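Long-range contacts in TodX (Pseudomonas putida, PDB 3BS0), which transports toluene across the bacterial outer membrane, a first step in its biodegradation, through a beta barrel of the FadL family: residues V53-K58 / H420-A425; A200-S205 / A252-I257; K375-F380 / A395-L400. All blocks are in the same frame, centred on the assembly; numbering follows the deposited sequence.

How the interactions relate
Interactions 1 and 3 are consecutive seams of one barrel wall, with centres about 10 Å apart. Strand 417-433, which pairs with 44-60 in interaction 1, also lies beside strand 390-405 of interaction 3; the two contacts are joined by a probable backbone hydrogen bond from S397 N to N424 O (2.7 Å). Interaction 2 stands apart, its centre about 27 Å from that of interaction 1 and 35 Å from that of interaction 3, on the other side of the chain's centre from the latter. It borders bound detergent directly, whereas the side chain of Q422 in interaction 1 is about 13 Å from a bound C8E. Along the chain, 53-58 / 420-425 encloses both other contacts.

Interaction 1 (V53-K58 / H420-A425); sequences VTTDIK and HSQINA
S421 and D56 form a regular hydrogen-bonded pair in the seam that closes the FadL-type beta barrel, where the first wall strand, 44-60, meets the last, 417-433, running antiparallel. S421 N donates to D56 O over 3.0 Å with an N-H...O angle of 163°, in the carbonyl plane; the return bond from D56 N to S421 O measures 3.1 Å, with the donor tilted from the carbonyl plane. D56 O receives two softer approaches from H420: a CA-H...O contact from CA at 3.4 Å and a weak hydrogen bond from ND1 at 3.5 Å, the oxygen lying in plane at the imidazole edge. The H420 torsion (chi1 164°, CG anti to the backbone N) carries the ring to that oxygen. I57 CD1 then lies over one ring face, while T55 CG2 approaches H420 CE1 obliquely at 4.1 Å. The bonds T54 N to I423 O and I423 N to T54 O are weak, both 3.4 Å. Beyond them V53 and N424 point the same way, side by side.

In the next shell, L374 packs on H420 and Q422, and Y109 and P371 on I57; the face carrying I57, H420 and Q422 probably looks into the barrel. On the other face, the D56 carboxylate is held by a salt bridge to R401 of the adjoining strand and a hydrogen bond to S70. There T54 and I423 meet across the strands through their beta carbons, T54 CB to I423 CB 4.2 Å, and D56 CB sits 3.8 Å from S421 OG.

Interaction 2 (A200-S205 / A252-I257); sequences AHFSLS and ATLSAI. With C8E ((hydroxyethyloxy)tri(ethyloxy)octane), chain D.
L254 turns its CG anti to the backbone N (chi1 165°), and F202, with chi1 at -96°, swings its ring to meet it, so that L254 CD1 stands over one phenyl face. This is a CH-pi contact, L254 CD1 lying 3.8 Å from the centroid of the F202 ring and 22° off the normal. The opposite face is covered by the detergent C8E, whose C14 comes 3.7 Å from F202 CD1, so the ring is sandwiched between protein and ligand. Nearby, L204 CD1 packs on A252 CB at 3.6 Å.

Beneath these groups the antiparallel backbones are joined by four hydrogen bonds: H201 N to S255 O, S255 N to H201 O (2.8 Å), T253 N to S203 O (2.9 Å) and the longer S203 N to T253 O. On the face away from F202 and L254, H201 NE2 and S203 OG both hydrogen-bond to the E165 carboxylate of strand 151-169, tying the short strand 199-204 to its second neighbour.

L186 and L190 pack on L254. A strand pair backed by helix 186-194, with apolar side chains against bound detergent, here the ethylene-glycol part that carries C14, is consistent with the hydrophobic ligand-binding region of FadL-type channels.

Interaction 3 (K375-F380 / A395-L400); sequences KRHVTF and AISFGL
R376-F380 and A395-L400 run antiparallel as the two arms of a beta hairpin, their short axes approaching to 4.3 Å at 160° between N-to-C directions. V378 and F398 form one hydrogen-bonded pair, V378 N reaching F398 O over 2.8 Å, although the place of V378 O in the return bond is less sure. F380 and I396 form another: F380 N lies 2.9 Å from I396 O, and I396 N meets F380 O almost along its C=O direction. At the other end L400 N reaches R376 O from above the carbonyl plane, at 2.8 Å.

V378, F380, I396 and F398 share one face of the sheet. L400 reaches two neighbours: its CD2 touches V378 CG2 at 4.0 Å, while its CD1 runs against the aliphatic part of R376, 3.6 Å from R376 CD. The guanidinium end of R376 goes on to a cation-pi contact with Y356. An alanine in place of L400 keeps only CB, and V378 CG2 and the R376 methylenes would probably lose their packing partner, with the arginine chain freer to shift. Further along this surface the F380 and F398 rings come together loosely, F380 CD1 to F398 CE1 4.5 Å.

The opposite face carries H377, T379, S397 and G399. H377 has CG anti to its carbonyl carbon (chi1 -59°), which sets the imidazole against the glycine backbone, with H377 ND1 the ring atom nearest G399 CA, 3.2 Å. T379 CG2 and S397 are neighbours here, and T379 OG1 bonds to G17 N. L6 and E7 touch H377, and R14 touches S397. A hairpin with largely apolar residues on its outer surface, probably facing lipid, and an inner face packed against the N-terminal segment fits the plugged barrel of the FadL family.

Interaction 1 (V53-K58 / H420-A425)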
loop_
_atom_site.group_PDB
_atom_site.type_symbol
_atom_site.label_atom_id
_atom_site.label_comp_id
_atom_site.label_asym_id
_atom_site.label_seq_id
_atom_site.Cartn_x
_atom_site.Cartn_y
_atom_site.Cartn_z
ATOM N N VAL A 53 0.515 -10.181 -2.497
ATOM C CA VAL A 53 -0.714 -9.483 -2.838
ATOM C C VAL A 53 -1.252 -9.778 -4.232
ATOM O O VAL A 53 -0.860 -9.143 -5.207
ATOM C CB VAL A 53 -0.529 -7.959 -2.713
ATOM C CG1 VAL A 53 -1.869 -7.249 -2.924
ATOM C CG2 VAL A 53 0.072 -7.619 -1.343
ATOM N N THR A 54 -2.162 -10.743 -4.315
ATOM C CA THR A 54 -2.798 -11.115 -5.573
ATOM C C THR A 54 -3.804 -10.014 -5.900
ATOM O O THR A 54 -4.380 -9.420 -4.997
ATOM C CB THR A 54 -3.588 -12.441 -5.430
ATOM O OG1 THR A 54 -2.686 -13.518 -5.153
ATOM C CG2 THR A 54 -4.380 -12.735 -6.707
ATOM N N THR A 55 -4.018 -9.739 -7.182
ATOM C CA THR A 55 -4.990 -8.718 -7.581
ATOM C C THR A 55 -5.773 -9.116 -8.821
ATOM O O THR A 55 -5.189 -9.559 -9.816
ATOM C CB THR A 55 -4.325 -7.361 -7.870
ATOM O OG1 THR A 55 -4.057 -6.683 -6.635
ATOM C CG2 THR A 55 -5.230 -6.495 -8.744
ATOM N N ASP A 56 -7.095 -8.981 -8.763
ATOM C CA ASP A 56 -7.878 -9.297 -9.937
ATOM C C ASP A 56 -8.662 -8.081 -10.415
ATOM O O ASP A 56 -9.457 -7.483 -9.680
ATOM C CB ASP A 56 -8.813 -10.477 -9.697
ATOM C CG ASP A 56 -9.102 -11.239 -10.978
ATOM O OD1 ASP A 56 -8.122 -11.599 -11.670
ATOM O OD2 ASP A 56 -10.285 -11.480 -11.298
ATOM N N ILE A 57 -8.415 -7.723 -11.668
ATOM C CA ILE A 57 -9.054 -6.576 -12.273
ATOM C C ILE A 57 -9.482 -6.853 -13.694
ATOM O O ILE A 57 -8.763 -7.476 -14.466
ATOM C CB ILE A 57 -8.100 -5.369 -12.295
ATOM C CG1 ILE A 57 -7.600 -5.077 -10.882
ATOM C CG2 ILE A 57 -8.804 -4.154 -12.856
ATOM C CD1 ILE A 57 -6.687 -3.858 -10.809
ATOM N N LYS A 58 -10.678 -6.398 -14.024
ATOM C CA LYS A 58 -11.206 -6.529 -15.370
ATOM C C LYS A 58 -11.752 -5.140 -15.727
ATOM O O LYS A 58 -12.484 -4.514 -14.938
ATOM C CB LYS A 58 -12.340 -7.559 -15.431
ATOM C CG LYS A 58 -12.123 -8.684 -16.414
ATOM C CD LYS A 58 -11.371 -9.829 -15.745
ATOM C CE LYS A 58 -11.307 -11.088 -16.628
ATOM N NZ LYS A 58 -12.660 -11.646 -16.953
ATOM N N HIS A 420 -12.974 -4.921 -9.566
ATOM C CA HIS A 420 -11.719 -5.149 -8.861
ATOM C C HIS A 420 -11.804 -5.772 -7.464
ATOM O O HIS A 420 -12.473 -5.243 -6.571
ATOM C CB HIS A 420 -10.987 -3.788 -8.838
ATOM C CG HIS A 420 -9.873 -3.694 -7.858
ATOM N ND1 HIS A 420 -8.970 -4.712 -7.654
ATOM C CD2 HIS A 420 -9.496 -2.685 -7.043
ATOM C CE1 HIS A 420 -8.083 -4.336 -6.751
ATOM N NE2 HIS A 420 -8.379 -3.108 -6.365
ATOM N N SER A 421 -11.116 -6.898 -7.289
ATOM C CA SER A 421 -11.079 -7.596 -6.000
ATOM C C SER A 421 -9.622 -7.884 -5.659
ATOM O O SER A 421 -8.743 -7.741 -6.512
ATOM C CB SER A 421 -11.877 -8.911 -6.056
ATOM O OG SER A 421 -11.154 -9.953 -6.689
ATOM N N GLN A 422 -9.358 -8.303 -4.427
ATOM C CA GLN A 422 -7.980 -8.564 -4.032
ATOM C C GLN A 422 -7.810 -9.470 -2.821
ATOM O O GLN A 422 -8.449 -9.255 -1.806
ATOM C CB GLN A 422 -7.297 -7.236 -3.746
ATOM C CG GLN A 422 -5.818 -7.327 -3.558
ATOM C CD GLN A 422 -5.272 -6.161 -2.758
ATOM O OE1 GLN A 422 -5.410 -6.112 -1.523
ATOM N NE2 GLN A 422 -4.660 -5.206 -3.453
ATOM N N ILE A 423 -6.934 -10.469 -2.940
ATOM C CA ILE A 423 -6.617 -11.425 -1.863
ATOM C C ILE A 423 -5.277 -11.061 -1.200
ATOM O O ILE A 423 -4.433 -10.407 -1.806
ATOM C CB ILE A 423 -6.495 -12.873 -2.412
ATOM C CG1 ILE A 423 -7.865 -13.387 -2.877
ATOM C CG2 ILE A 423 -5.935 -13.789 -1.356
ATOM C CD1 ILE A 423 -7.800 -14.700 -3.655
ATOM N N ASN A 424 -5.076 -11.501 0.039
ATOM C CA ASN A 424 -3.841 -11.203 0.757
ATOM C C ASN A 424 -3.316 -12.287 1.687
ATOM O O ASN A 424 -3.971 -12.659 2.654
ATOM C CB ASN A 424 -4.007 -9.918 1.550
ATOM C CG ASN A 424 -3.352 -8.751 0.874
ATOM O OD1 ASN A 424 -3.643 -8.448 -0.291
ATOM N ND2 ASN A 424 -2.447 -8.082 1.594
ATOM N N ALA A 425 -2.114 -12.773 1.402
ATOM C CA ALA A 425 -1.503 -13.794 2.230
ATOM C C ALA A 425 -0.273 -13.229 2.922
ATOM O O ALA A 425 0.579 -12.609 2.281
ATOM C CB ALA A 425 -1.117 -14.980 1.381
#

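Interaction 2 (A200-S205 / A252-I257)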
loop_
_atom_site.group_PDB
_atom_site.type_symbol
_atom_site.label_atom_id
_atom_site.label_comp_id
_atom_site.label_asym_id
_atom_site.label_seq_id
_atom_site.Cartn_x
_atom_site.Cartn_y
_atom_site.Cartn_z
ATOM N N ALA A 200 -0.167 8.857 -26.534
ATOM C CA ALA A 200 1.104 9.181 -25.918
ATOM C C ALA A 200 1.348 8.098 -24.890
ATOM O O ALA A 200 0.427 7.621 -24.235
ATOM C CB ALA A 200 1.046 10.542 -25.246
ATOM N N HIS A 201 2.591 7.689 -24.746
ATOM C CA HIS A 201 2.866 6.647 -23.788
ATOM C C HIS A 201 3.900 7.074 -22.770
ATOM O O HIS A 201 4.925 7.687 -23.102
ATOM C CB HIS A 201 3.346 5.388 -24.493
ATOM C CG HIS A 201 3.722 4.293 -23.551
ATOM N ND1 HIS A 201 2.788 3.492 -22.931
ATOM C CD2 HIS A 201 4.933 3.857 -23.132
ATOM C CE1 HIS A 201 3.408 2.599 -22.181
ATOM N NE2 HIS A 201 4.709 2.799 -22.284
ATOM N N PHE A 202 3.610 6.753 -21.521
ATOM C CA PHE A 202 4.524 7.054 -20.458
ATOM C C PHE A 202 5.151 5.776 -19.944
ATOM O O PHE A 202 4.461 4.814 -19.677
ATOM C CB PHE A 202 3.803 7.781 -19.340
ATOM C CG PHE A 202 3.941 9.254 -19.430
ATOM C CD1 PHE A 202 2.902 10.038 -19.904
ATOM C CD2 PHE A 202 5.134 9.855 -19.093
ATOM C CE1 PHE A 202 3.047 11.408 -20.039
ATOM C CE2 PHE A 202 5.296 11.220 -19.225
ATOM C CZ PHE A 202 4.249 12.000 -19.700
ATOM N N SER A 203 6.467 5.764 -19.824
ATOM C CA SER A 203 7.148 4.586 -19.339
ATOM C C SER A 203 8.168 4.889 -18.244
ATOM O O SER A 203 9.019 5.775 -18.373
ATOM C CB SER A 203 7.825 3.870 -20.505
ATOM O OG SER A 203 8.650 2.825 -20.033
ATOM N N LEU A 204 8.042 4.159 -17.146
ATOM C CA LEU A 204 8.936 4.276 -16.003
ATOM C C LEU A 204 9.314 2.826 -15.738
ATOM O O LEU A 204 8.719 2.151 -14.912
ATOM C CB LEU A 204 8.196 4.888 -14.820
ATOM C CG LEU A 204 8.000 6.404 -14.894
ATOM C CD1 LEU A 204 7.216 6.838 -16.131
ATOM C CD2 LEU A 204 7.271 6.823 -13.636
ATOM N N SER A 205 10.314 2.362 -16.474
ATOM C CA SER A 205 10.759 0.980 -16.430
ATOM C C SER A 205 12.073 0.670 -15.747
ATOM O O SER A 205 12.405 -0.495 -15.575
ATOM C CB SER A 205 10.907 0.473 -17.852
ATOM O OG SER A 205 12.133 0.960 -18.383
ATOM N N ALA A 252 12.322 8.374 -17.324
ATOM C CA ALA A 252 11.060 8.033 -17.946
ATOM C C ALA A 252 11.164 8.295 -19.429
ATOM O O ALA A 252 11.895 9.178 -19.865
ATOM C CB ALA A 252 9.946 8.874 -17.353
ATOM N N THR A 253 10.438 7.514 -20.211
ATOM C CA THR A 253 10.433 7.684 -21.645
ATOM C C THR A 253 9.057 8.147 -22.087
ATOM O O THR A 253 8.073 7.419 -21.974
ATOM C CB THR A 253 10.751 6.369 -22.382
ATOM O OG1 THR A 253 12.038 5.891 -21.988
ATOM C CG2 THR A 253 10.739 6.597 -23.889
ATOM N N LEU A 254 8.979 9.377 -22.565
ATOM C CA LEU A 254 7.716 9.894 -23.063
ATOM C C LEU A 254 7.751 9.516 -24.524
ATOM O O LEU A 254 8.717 9.808 -25.220
ATOM C CB LEU A 254 7.650 11.402 -22.945
ATOM C CG LEU A 254 6.497 11.924 -23.791
ATOM C CD1 LEU A 254 5.166 11.562 -23.134
ATOM C CD2 LEU A 254 6.630 13.426 -23.964
ATOM N N SER A 255 6.708 8.854 -24.989
ATOM C CA SER A 255 6.677 8.429 -26.368
ATOM C C SER A 255 5.342 8.732 -27.040
ATOM O O SER A 255 4.292 8.297 -26.608
ATOM C CB SER A 255 7.008 6.944 -26.438
ATOM O OG SER A 255 5.971 6.258 -27.083
ATOM N N ALA A 256 5.415 9.510 -28.102
ATOM C CA ALA A 256 4.265 9.935 -28.859
ATOM C C ALA A 256 4.001 8.921 -29.943
ATOM O O ALA A 256 4.937 8.349 -30.497
ATOM C CB ALA A 256 4.539 11.314 -29.476
ATOM N N ILE A 257 2.724 8.699 -30.241
ATOM C CA ILE A 257 2.352 7.763 -31.287
ATOM C C ILE A 257 1.362 8.398 -32.271
ATOM O O ILE A 257 0.345 8.987 -31.878
ATOM C CB ILE A 257 1.776 6.500 -30.662
ATOM C CG1 ILE A 257 2.787 5.947 -29.641
ATOM C CG2 ILE A 257 1.476 5.462 -31.757
ATOM C CD1 ILE A 257 2.185 5.646 -28.277
HETATM C C1 C8E D . 1.264 6.809 -2.511
HETATM C C2 C8E D . 1.054 6.423 -3.908
HETATM C C3 C8E D . 1.459 7.390 -4.930
HETATM C C4 C8E D . 1.527 6.637 -6.132
HETATM C C5 C8E D . 1.361 7.484 -7.261
HETATM C C6 C8E D . 1.410 6.664 -8.445
HETATM C C7 C8E D . 0.501 7.556 -9.245
HETATM C C8 C8E D . 1.098 8.821 -9.686
HETATM O O9 C8E D . 1.004 9.366 -10.979
HETATM C C10 C8E D . 1.591 8.500 -12.028
HETATM C C11 C8E D . 1.415 9.344 -13.327
HETATM O O12 C8E D . 2.651 10.155 -13.756
HETATM C C13 C8E D . 3.020 9.722 -15.103
HETATM C C14 C8E D . 2.082 10.040 -16.330
HETATM O O15 C8E D . 1.406 11.318 -16.682
HETATM C C16 C8E D . 0.082 11.378 -15.996
HETATM C C17 C8E D . -1.088 10.724 -16.770
HETATM O O18 C8E D . -2.351 11.300 -17.113
HETATM C C19 C8E D . -3.322 11.092 -16.040
HETATM C C20 C8E D . -4.671 10.288 -16.093
HETATM O O21 C8E D . -5.876 11.042 -16.193
#

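Interaction 3 (K375-F380 / A395-L400)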
loop_
_atom_site.group_PDB
_atom_site.type_symbol
_atom_site.label_atom_id
_atom_site.label_comp_id
_atom_site.label_asym_id
_atom_site.label_seq_id
_atom_site.Cartn_x
_atom_site.Cartn_y
_atom_site.Cartn_z
ATOM N N LYS A 375 -13.148 -1.138 -0.516
ATOM C CA LYS A 375 -14.009 -0.746 0.599
ATOM C C LYS A 375 -14.045 -1.714 1.777
ATOM O O LYS A 375 -13.891 -1.307 2.925
ATOM C CB LYS A 375 -15.434 -0.535 0.078
ATOM C CG LYS A 375 -16.166 0.658 0.660
ATOM C CD LYS A 375 -17.380 0.992 -0.199
ATOM C CE LYS A 375 -16.953 1.351 -1.625
ATOM N NZ LYS A 375 -18.096 1.431 -2.575
ATOM N N ARG A 376 -14.251 -2.994 1.486
ATOM C CA ARG A 376 -14.329 -4.006 2.528
ATOM C C ARG A 376 -13.277 -5.114 2.385
ATOM O O ARG A 376 -12.738 -5.333 1.302
ATOM C CB ARG A 376 -15.730 -4.621 2.520
ATOM C CG ARG A 376 -16.858 -3.643 2.848
ATOM C CD ARG A 376 -18.219 -4.303 2.648
ATOM N NE ARG A 376 -19.293 -3.622 3.366
ATOM C CZ ARG A 376 -20.552 -4.043 3.394
ATOM N NH1 ARG A 376 -20.902 -5.144 2.739
ATOM N NH2 ARG A 376 -21.455 -3.370 4.093
ATOM N N HIS A 377 -13.010 -5.811 3.489
ATOM C CA HIS A 377 -12.045 -6.903 3.530
ATOM C C HIS A 377 -12.510 -7.958 4.526
ATOM O O HIS A 377 -12.970 -7.617 5.605
ATOM C CB HIS A 377 -10.689 -6.391 4.010
ATOM C CG HIS A 377 -10.105 -5.317 3.158
ATOM N ND1 HIS A 377 -9.333 -5.587 2.051
ATOM C CD2 HIS A 377 -10.207 -3.967 3.229
ATOM C CE1 HIS A 377 -8.986 -4.450 1.473
ATOM N NE2 HIS A 377 -9.504 -3.451 2.166
ATOM N N VAL A 378 -12.383 -9.232 4.172
ATOM C CA VAL A 378 -12.746 -10.322 5.082
ATOM C C VAL A 378 -11.492 -11.178 5.250
ATOM O O VAL A 378 -10.972 -11.740 4.290
ATOM C CB VAL A 378 -13.865 -11.210 4.528
ATOM C CG1 VAL A 378 -14.259 -12.237 5.580
ATOM C CG2 VAL A 378 -15.053 -10.368 4.133
ATOM N N THR A 379 -11.025 -11.284 6.484
ATOM C CA THR A 379 -9.799 -12.009 6.779
ATOM C C THR A 379 -9.923 -13.259 7.643
ATOM O O THR A 379 -10.895 -13.435 8.376
ATOM C CB THR A 379 -8.817 -11.063 7.460
ATOM O OG1 THR A 379 -9.330 -10.687 8.742
ATOM C CG2 THR A 379 -8.666 -9.809 6.652
ATOM N N PHE A 380 -8.910 -14.116 7.543
ATOM C CA PHE A 380 -8.828 -15.358 8.305
ATOM C C PHE A 380 -7.383 -15.533 8.737
ATOM O O PHE A 380 -6.469 -15.267 7.970
ATOM C CB PHE A 380 -9.195 -16.576 7.454
ATOM C CG PHE A 380 -10.662 -16.787 7.266
ATOM C CD1 PHE A 380 -11.471 -15.779 6.743
ATOM C CD2 PHE A 380 -11.226 -18.036 7.527
ATOM C CE1 PHE A 380 -12.826 -16.012 6.473
ATOM C CE2 PHE A 380 -12.575 -18.288 7.264
ATOM C CZ PHE A 380 -13.379 -17.271 6.733
ATOM N N ALA A 395 -2.348 -15.648 7.605
ATOM C CA ALA A 395 -3.427 -14.684 7.468
ATOM C C ALA A 395 -3.809 -14.645 6.004
ATOM O O ALA A 395 -2.973 -14.862 5.132
ATOM C CB ALA A 395 -2.974 -13.315 7.937
ATOM N N ILE A 396 -5.087 -14.402 5.734
ATOM C CA ILE A 396 -5.588 -14.322 4.358
ATOM C C ILE A 396 -6.696 -13.290 4.368
ATOM O O ILE A 396 -7.754 -13.520 4.955
ATOM C CB ILE A 396 -6.164 -15.670 3.846
ATOM C CG1 ILE A 396 -5.140 -16.803 3.998
ATOM C CG2 ILE A 396 -6.481 -15.561 2.380
ATOM C CD1 ILE A 396 -4.950 -17.342 5.440
ATOM N N SER A 397 -6.444 -12.149 3.729
ATOM C CA SER A 397 -7.413 -11.057 3.681
ATOM C C SER A 397 -7.986 -10.846 2.288
ATOM O O SER A 397 -7.255 -10.668 1.328
ATOM C CB SER A 397 -6.755 -9.776 4.154
ATOM O OG SER A 397 -7.646 -8.687 4.035
ATOM N N PHE A 398 -9.309 -10.864 2.181
ATOM C CA PHE A 398 -9.959 -10.693 0.886
ATOM C C PHE A 398 -10.570 -9.312 0.770
ATOM O O PHE A 398 -11.487 -8.968 1.517
ATOM C CB PHE A 398 -11.078 -11.714 0.683
ATOM C CG PHE A 398 -10.699 -13.130 1.007
ATOM C CD1 PHE A 398 -10.325 -13.492 2.295
ATOM C CD2 PHE A 398 -10.786 -14.117 0.045
ATOM C CE1 PHE A 398 -10.050 -14.815 2.618
ATOM C CE2 PHE A 398 -10.512 -15.451 0.360
ATOM C CZ PHE A 398 -10.146 -15.793 1.647
ATOM N N GLY A 399 -10.043 -8.524 -0.162
ATOM C CA GLY A 399 -10.572 -7.199 -0.398
ATOM C C GLY A 399 -11.797 -7.413 -1.258
ATOM O O GLY A 399 -11.680 -7.755 -2.429
ATOM N N LEU A 400 -12.975 -7.243 -0.668
ATOM C CA LEU A 400 -14.226 -7.439 -1.395
ATOM C C LEU A 400 -14.249 -6.730 -2.744
ATOM O O LEU A 400 -13.827 -5.573 -2.878
ATOM C CB LEU A 400 -15.409 -6.999 -0.530
ATOM C CG LEU A 400 -15.539 -7.877 0.716
ATOM C CD1 LEU A 400 -16.716 -7.415 1.541
ATOM C CD2 LEU A 400 -15.717 -9.341 0.311
#